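Local coordinates for alpha-fucosidase GH29 (Fusarium graminearum, PDB 4PSR), which hydrolyses alpha-L-fucosides, probably including the fucose alpha-1,6-linked to the reducing-end N-acetylglucosamine of glycoprotein carbohydrate chains, at residues D303-I306 and S310-Y313; L341-S344 and V350-E353; E443-V448 and D469-T474. All blocks are in the same frame, centred on the assembly; numbering follows the deposited sequence. Where two conformers were deposited one is given.

This GH29 fucosidase illustrates how one chain uses buried contacts for different ends. Contacts 1 and 2 belong to the catalytic TIM barrel and sit side by side, their centres about 9 Å apart, on the neighbouring strands 300-305 and 337-343 and the loops that follow them. Contact 1 faces the sugar site and sets an aromatic ring against aliphatic carbons and a backbone carbonyl; contact 2 is mainly aliphatic and turns toward the outer helices. Contact 3 lies about 40 and 42 Å from contacts 1 and 2, centre to centre, in the beta domain after the barrel, where two pairs of aliphatic side chains join separate sheets. All are buried, but only contact 1 touches the ligand.

Contact 1 (D303-I306 and S310-Y313); sequences DDAI and SWSY. With FUL (beta-L-fucopyranose), chain M.
At the C-terminal end of strand 300-305, the seventh of the TIM barrel, the strand meets Trp-311 from the loop that follows it, building one wall of the fucose site. The six-membered part of the indole does the touching. Its CZ3 comes within 3.4 Å of the Asp-304 carbonyl O, approaching obliquely, while Asp-303 CB lies 4.0 Å from CH2 and Ala-305 CB 4.0 Å from CE3. Three consecutive strand residues thus line the benzo ring. Trp-311 CG stands beside the backbone N and anti to the carbonyl carbon (chi1 -60°), which turns the indole back toward the strand.

The backbone of Trp-311 is also fixed: its N donates to Glu-46, and its O accepts from Asn-342 ND2. Glu-46 in turn bonds the sugar through its other carboxylate oxygen, so one residue positions both the loop and the ligand. Asp-303 OD1 is engaged by Trp-224 NE1. Asp-304 OD1 accepts the N-H of Ala-305 with its anti lone pair and forms a salt bridge to Arg-289, which also makes a cation-pi contact with the indole.

Over one face of the indole lies beta-L-fucopyranose in a CH-pi contact: the methyl carbon C6 stands 3.5 Å above the plane, offset toward the rim, and 3.6 Å from Trp-311 CZ2.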
loop_
_atom_site.group_PDB
_atom_site.type_symbol
_atom_site.label_atom_id
_atom_site.label_comp_id
_atom_site.label_asym_id
_atom_site.label_seq_id
_atom_site.Cartn_x
_atom_site.Cartn_y
_atom_site.Cartn_z
ATOM N N ASP A 303 2.878 -0.825 -1.398
ATOM C CA ASP A 303 4.022 -0.927 -0.480
ATOM C C ASP A 303 5.217 -0.127 -1.003
ATOM O O ASP A 303 5.445 -0.066 -2.214
ATOM C CB ASP A 303 4.460 -2.379 -0.290
ATOM C CG ASP A 303 3.298 -3.307 -0.191
ATOM O OD1 ASP A 303 2.493 -3.154 0.745
ATOM O OD2 ASP A 303 3.170 -4.178 -1.098
ATOM N N ASP A 304 5.991 0.480 -0.113
ATOM C CA ASP A 304 7.206 1.176 -0.502
ATOM C C ASP A 304 8.294 0.810 0.502
ATOM O O ASP A 304 8.048 0.021 1.402
ATOM C CB ASP A 304 6.996 2.680 -0.545
ATOM C CG ASP A 304 7.747 3.330 -1.699
ATOM O OD1 ASP A 304 8.960 3.047 -1.875
ATOM O OD2 ASP A 304 7.116 4.110 -2.436
ATOM N N ALA A 305 9.491 1.377 0.355
ATOM C CA ALA A 305 10.608 0.999 1.217
ATOM C C ALA A 305 11.582 2.151 1.338
ATOM O O ALA A 305 11.732 2.920 0.392
ATOM C CB ALA A 305 11.290 -0.232 0.639
ATOM N N ILE A 306 12.204 2.319 2.507
ATOM C CA ILE A 306 13.235 3.329 2.657
ATOM C C ILE A 306 14.445 2.928 1.773
ATOM O O ILE A 306 15.166 3.772 1.359
ATOM C CB ILE A 306 13.619 3.589 4.174
ATOM C CG1 ILE A 306 12.371 3.963 4.985
ATOM C CG2 ILE A 306 14.660 4.678 4.290
ATOM C CD1 ILE A 306 12.647 4.111 6.478
ATOM N N SER A 310 17.406 -3.499 -1.794
ATOM C CA SER A 310 16.411 -4.526 -1.397
ATOM C C SER A 310 15.399 -4.239 -0.257
ATOM O O SER A 310 15.468 -3.175 0.339
ATOM C CB SER A 310 17.275 -5.760 -1.109
ATOM O OG SER A 310 17.135 -6.330 0.156
ATOM N N TRP A 311 14.462 -5.147 0.011
ATOM C CA TRP A 311 13.495 -5.010 1.128
ATOM C C TRP A 311 14.144 -5.380 2.475
ATOM O O TRP A 311 13.680 -4.958 3.537
ATOM C CB TRP A 311 12.208 -5.844 0.905
ATOM C CG TRP A 311 11.479 -5.456 -0.337
ATOM C CD1 TRP A 311 11.763 -5.873 -1.599
ATOM C CD2 TRP A 311 10.347 -4.572 -0.452
ATOM N NE1 TRP A 311 10.901 -5.312 -2.489
ATOM C CE2 TRP A 311 10.018 -4.504 -1.814
ATOM C CE3 TRP A 311 9.578 -3.840 0.466
ATOM C CZ2 TRP A 311 8.964 -3.731 -2.289
ATOM C CZ3 TRP A 311 8.520 -3.082 -0.003
ATOM C CH2 TRP A 311 8.232 -3.020 -1.369
ATOM N N SER A 312 15.214 -6.162 2.436
ATOM C CA SER A 312 15.889 -6.639 3.646
ATOM C C SER A 312 17.311 -6.054 3.704
ATOM O O SER A 312 17.912 -5.741 2.693
ATOM C CB SER A 312 15.897 -8.160 3.601
ATOM O OG SER A 312 16.620 -8.742 4.668
ATOM N N TYR A 313 17.830 -5.848 4.914
ATOM C CA TYR A 313 19.127 -5.229 5.098
ATOM C C TYR A 313 20.232 -5.991 4.398
ATOM O O TYR A 313 20.346 -7.191 4.545
ATOM C CB TYR A 313 19.460 -5.117 6.606
ATOM C CG TYR A 313 20.792 -4.455 6.821
ATOM C CD1 TYR A 313 20.885 -3.067 6.853
ATOM C CD2 TYR A 313 21.963 -5.192 6.965
ATOM C CE1 TYR A 313 22.106 -2.432 6.991
ATOM C CE2 TYR A 313 23.185 -4.544 7.109
ATOM C CZ TYR A 313 23.215 -3.162 7.122
ATOM O OH TYR A 313 24.416 -2.488 7.265
HETATM C C1 FUL M . 7.488 -9.200 -3.694
HETATM C C2 FUL M . 8.423 -10.174 -3.007
HETATM O O2 FUL M . 8.932 -11.170 -3.908
HETATM C C3 FUL M . 9.547 -9.342 -2.446
HETATM O O3 FUL M . 10.499 -10.199 -1.856
HETATM C C4 FUL M . 8.948 -8.397 -1.436
HETATM O O4 FUL M . 8.404 -9.145 -0.353
HETATM C C5 FUL M . 7.874 -7.553 -2.112
HETATM C C6 FUL M . 7.161 -6.625 -1.151
HETATM O O5 FUL M . 6.880 -8.348 -2.752
HETATM O O1 FUL M . 6.461 -9.932 -4.313
#

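Contact 2 (L341-S344 and V350-E353); sequences LNIS and VLPE
The Pro-352 ring is the one side-chain ring joining this contact, and its CD corner meets the carbonyl O of Ser-344 at 3.8 Å. Elsewhere the same ring is touched by the side chains of Tyr-313 and Tyr-319. Pro-352 occupies the N-cap position of helix 353-369, so the carbonyl just past the end of strand 337-343 rests against the residue that caps the next helix.

Beside this van der Waals contact, Ile-343 and Leu-351 make the aliphatic part of the contact. Ile-343 CD1 lies at the fork of Leu-351, 4.1 Å from CD1 and 4.1 Å from CD2, and the two side chains cross at about a right angle. Ile-343 CG1 is set between its own backbone N and carbonyl carbon (chi1 67°), with the chain then extended, and this turns the terminal methyl to the leucine.

The two segments are the two ends of the connection from strand 337-343 to helix 353-369, in the eighth beta-alpha unit of the TIM barrel. Ile-343 points outward from the barrel into the layer between strands and helices, where Leu-359 and Val-112 also touch it; Leu-351 extends this layer toward Ile-356 and Ile-108. Ser-344 N donates to Gln-355 OE1 of the helix, whereas Ser-344 OG bonds the backbone O of Trp-311. Two residues earlier in the strand, Asn-342 OD1 accepts from His-34 ND1, and the NE2 of that histidine is hydrogen-bonded to the bound fucose.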
loop_
_atom_site.group_PDB
_atom_site.type_symbol
_atom_site.label_atom_id
_atom_site.label_comp_id
_atom_site.label_asym_id
_atom_site.label_seq_id
_atom_site.Cartn_x
_atom_site.Cartn_y
_atom_site.Cartn_z
ATOM N N LEU A 341 4.884 1.287 4.368
ATOM C CA LEU A 341 6.322 1.484 4.247
ATOM C C LEU A 341 7.131 0.401 4.921
ATOM O O LEU A 341 6.967 0.104 6.110
ATOM C CB LEU A 341 6.707 2.850 4.832
ATOM C CG LEU A 341 8.186 3.213 4.811
ATOM C CD1 LEU A 341 8.732 3.346 3.397
ATOM C CD2 LEU A 341 8.412 4.488 5.620
ATOM N N ASN A 342 8.050 -0.180 4.156
ATOM C CA ASN A 342 8.947 -1.214 4.667
ATOM C C ASN A 342 10.240 -0.651 5.221
ATOM O O ASN A 342 10.858 0.225 4.577
ATOM C CB ASN A 342 9.275 -2.246 3.577
ATOM C CG ASN A 342 10.308 -3.226 4.015
ATOM O OD1 ASN A 342 10.005 -4.141 4.760
ATOM N ND2 ASN A 342 11.531 -3.050 3.561
ATOM N N ILE A 343 10.637 -1.147 6.399
ATOM C CA ILE A 343 11.945 -0.862 6.999
ATOM C C ILE A 343 12.733 -2.158 7.112
ATOM O O ILE A 343 12.166 -3.268 6.990
ATOM C CB ILE A 343 11.800 -0.112 8.372
ATOM C CG1 ILE A 343 11.155 -1.013 9.415
ATOM C CG2 ILE A 343 10.996 1.170 8.143
ATOM C CD1 ILE A 343 11.009 -0.350 10.821
ATOM N N SER A 344 14.037 -2.016 7.346
ATOM C CA SER A 344 14.986 -3.116 7.131
ATOM C C SER A 344 16.007 -3.249 8.258
ATOM O O SER A 344 17.148 -2.790 8.114
ATOM C CB SER A 344 15.733 -2.898 5.818
ATOM O OG SER A 344 14.846 -2.683 4.725
ATOM N N VAL A 350 19.137 -4.746 14.962
ATOM C CA VAL A 350 19.357 -3.302 15.056
ATOM C C VAL A 350 18.744 -2.574 13.869
ATOM O O VAL A 350 18.928 -3.005 12.723
ATOM C CB VAL A 350 20.843 -3.023 15.064
ATOM C CG1 VAL A 350 21.142 -1.550 14.857
ATOM C CG2 VAL A 350 21.449 -3.529 16.395
ATOM N N LEU A 351 18.004 -1.509 14.125
ATOM C CA LEU A 351 17.497 -0.643 13.068
ATOM C C LEU A 351 18.499 0.479 12.781
ATOM O O LEU A 351 18.747 1.323 13.653
ATOM C CB LEU A 351 16.125 -0.056 13.471
ATOM C CG LEU A 351 15.417 0.779 12.415
ATOM C CD1 LEU A 351 15.107 -0.078 11.190
ATOM C CD2 LEU A 351 14.112 1.355 12.958
ATOM N N PRO A 352 19.076 0.516 11.566
ATOM C CA PRO A 352 20.111 1.527 11.295
ATOM C C PRO A 352 19.668 2.973 11.470
ATOM O O PRO A 352 18.507 3.314 11.199
ATOM C CB PRO A 352 20.468 1.251 9.833
ATOM C CG PRO A 352 20.255 -0.240 9.671
ATOM C CD PRO A 352 19.011 -0.496 10.489
ATOM N N GLU A 353 20.580 3.828 11.949
ATOM C CA GLU A 353 20.227 5.213 12.238
ATOM C C GLU A 353 19.672 5.979 11.029
ATOM O O GLU A 353 18.814 6.825 11.191
ATOM C CB GLU A 353 21.403 5.981 12.881
ATOM C CG GLU A 353 21.713 5.573 14.353
ATOM C CD GLU A 353 20.581 5.870 15.374
ATOM O OE1 GLU A 353 19.843 6.883 15.235
ATOM O OE2 GLU A 353 20.451 5.080 16.344
#

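Contact 3 (E443-V448 and D469-T474); sequences ESLKSV and DALDIT
Asp-472 is held at both carboxylate oxygens, OD1 by Ser-430 OG and OD2 by Ser-467 OG, and its neighbour Leu-471 reaches across to Leu-445. The leucines approach tip to tip, with CD2 of Leu-445 lying 4.2 Å from CD2 of Leu-471. Each has its CG anti to the backbone N (chi1 -179° in Leu-445, 169° in Leu-471), an extension that lets the ends meet although their CA atoms are 11.1 Å apart. Further along, the backbones come closer: Val-448 CG1 packs on Ile-473 CG2 at 4.2 Å, with 8.7 Å between the CA atoms of these two residues.

Leu-471 and Ile-473 face the same way by ordinary strand alternation. Leu-445 and Val-448, three residues apart, do so across a classic beta bulge, in which Lys-446 and Ser-447 both lie opposite Thr-490. Trp-464 touches Leu-445, Val-448 and Leu-471 alike, joining both pairs in one apolar layer, while Lys-446 points elsewhere to a salt bridge with Asp-492. Strands 445-451 and 471-474 belong to different antiparallel sheets, and their facing aliphatic side chains form the kind of core found in a beta sandwich, the fold expected of the beta domain that follows the barrel in this family.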
loop_
_atom_site.group_PDB
_atom_site.type_symbol
_atom_site.label_atom_id
_atom_site.label_comp_id
_atom_site.label_asym_id
_atom_site.label_seq_id
_atom_site.Cartn_x
_atom_site.Cartn_y
_atom_site.Cartn_z
ATOM N N GLU A 443 -17.865 31.591 -5.319
ATOM C CA GLU A 443 -18.702 32.396 -4.424
ATOM C C GLU A 443 -18.738 31.769 -3.036
ATOM O O GLU A 443 -18.772 32.458 -2.034
ATOM C CB GLU A 443 -20.131 32.533 -4.967
ATOM C CG GLU A 443 -20.914 31.224 -4.999
ATOM C CD GLU A 443 -22.293 31.371 -5.616
ATOM O OE1 GLU A 443 -22.794 32.515 -5.709
ATOM O OE2 GLU A 443 -22.877 30.339 -6.011
ATOM N N SER A 444 -18.690 30.437 -2.992
ATOM C CA SER A 444 -18.814 29.721 -1.730
ATOM C C SER A 444 -17.489 29.509 -0.997
ATOM O O SER A 444 -17.474 28.907 0.075
ATOM C CB SER A 444 -19.467 28.359 -1.948
ATOM O OG SER A 444 -18.578 27.478 -2.609
ATOM N N LEU A 445 -16.385 29.998 -1.563
ATOM C CA LEU A 445 -15.104 29.910 -0.863
ATOM C C LEU A 445 -14.983 30.893 0.311
ATOM O O LEU A 445 -14.738 32.080 0.117
ATOM C CB LEU A 445 -13.931 30.081 -1.837
ATOM C CG LEU A 445 -12.537 29.974 -1.204
ATOM C CD1 LEU A 445 -12.321 28.626 -0.532
ATOM C CD2 LEU A 445 -11.486 30.216 -2.264
ATOM N N LYS A 446 -15.085 30.358 1.524
ATOM C CA LYS A 446 -15.177 31.149 2.752
ATOM C C LYS A 446 -13.868 31.546 3.385
ATOM O O LYS A 446 -13.767 32.607 4.001
ATOM C CB LYS A 446 -15.857 30.342 3.835
ATOM C CG LYS A 446 -17.340 30.206 3.726
ATOM C CD LYS A 446 -17.932 30.101 5.118
ATOM C CE LYS A 446 -17.136 29.196 6.093
ATOM N NZ LYS A 446 -18.040 28.228 6.754
ATOM N N SER A 447 -12.889 30.646 3.342
ATOM C CA SER A 447 -11.611 30.914 3.959
ATOM C C SER A 447 -10.537 30.085 3.275
ATOM O O SER A 447 -10.804 28.982 2.782
ATOM C CB SER A 447 -11.624 30.614 5.461
ATOM O OG SER A 447 -11.994 29.278 5.744
ATOM N N VAL A 448 -9.341 30.648 3.227
ATOM C CA VAL A 448 -8.147 29.977 2.738
ATOM C C VAL A 448 -7.106 30.191 3.830
ATOM O O VAL A 448 -6.820 31.328 4.208
ATOM C CB VAL A 448 -7.662 30.598 1.403
ATOM C CG1 VAL A 448 -6.367 29.911 0.928
ATOM C CG2 VAL A 448 -8.764 30.560 0.344
ATOM N N ASP A 469 -6.759 30.418 -15.892
ATOM C CA ASP A 469 -5.873 29.278 -15.724
ATOM C C ASP A 469 -5.967 28.651 -14.331
ATOM O O ASP A 469 -5.777 27.442 -14.200
ATOM C CB ASP A 469 -4.424 29.687 -15.994
ATOM C CG ASP A 469 -4.151 29.995 -17.465
ATOM O OD1 ASP A 469 -4.919 29.541 -18.341
ATOM O OD2 ASP A 469 -3.148 30.685 -17.742
ATOM N N ALA A 470 -6.264 29.441 -13.303
ATOM C CA ALA A 470 -6.153 28.947 -11.924
ATOM C C ALA A 470 -6.709 29.844 -10.839
ATOM O O ALA A 470 -6.810 31.062 -10.999
ATOM C CB ALA A 470 -4.672 28.699 -11.600
ATOM N N LEU A 471 -7.000 29.248 -9.692
ATOM C CA LEU A 471 -7.078 30.019 -8.460
ATOM C C LEU A 471 -5.654 30.335 -8.016
ATOM O O LEU A 471 -4.887 29.439 -7.640
ATOM C CB LEU A 471 -7.826 29.267 -7.357
ATOM C CG LEU A 471 -7.786 29.804 -5.926
ATOM C CD1 LEU A 471 -8.295 31.252 -5.854
ATOM C CD2 LEU A 471 -8.589 28.938 -4.947
ATOM N N ASP A 472 -5.308 31.621 -8.060
ATOM C CA ASP A 472 -3.969 32.089 -7.761
ATOM C C ASP A 472 -3.906 32.622 -6.338
ATOM O O ASP A 472 -4.451 33.685 -6.042
ATOM C CB ASP A 472 -3.574 33.171 -8.776
ATOM C CG ASP A 472 -3.523 32.643 -10.192
ATOM O OD1 ASP A 472 -2.866 31.603 -10.416
ATOM O OD2 ASP A 472 -4.146 33.250 -11.090
ATOM N N ILE A 473 -3.235 31.880 -5.463
ATOM C CA ILE A 473 -3.192 32.143 -4.034
ATOM C C ILE A 473 -1.833 32.731 -3.633
ATOM O O ILE A 473 -0.788 32.127 -3.870
ATOM C CB ILE A 473 -3.419 30.839 -3.242
ATOM C CG1 ILE A 473 -4.761 30.206 -3.640
ATOM C CG2 ILE A 473 -3.355 31.094 -1.750
ATOM C CD1 ILE A 473 -5.018 28.790 -3.038
ATOM N N THR A 474 -1.855 33.900 -2.998
ATOM C CA THR A 474 -0.639 34.523 -2.473
ATOM C C THR A 474 -0.395 34.092 -1.039
ATOM O O THR A 474 -1.228 34.296 -0.161
ATOM C CB THR A 474 -0.760 36.046 -2.527
ATOM O OG1 THR A 474 -0.875 36.440 -3.896
ATOM C CG2 THR A 474 0.464 36.713 -1.919
#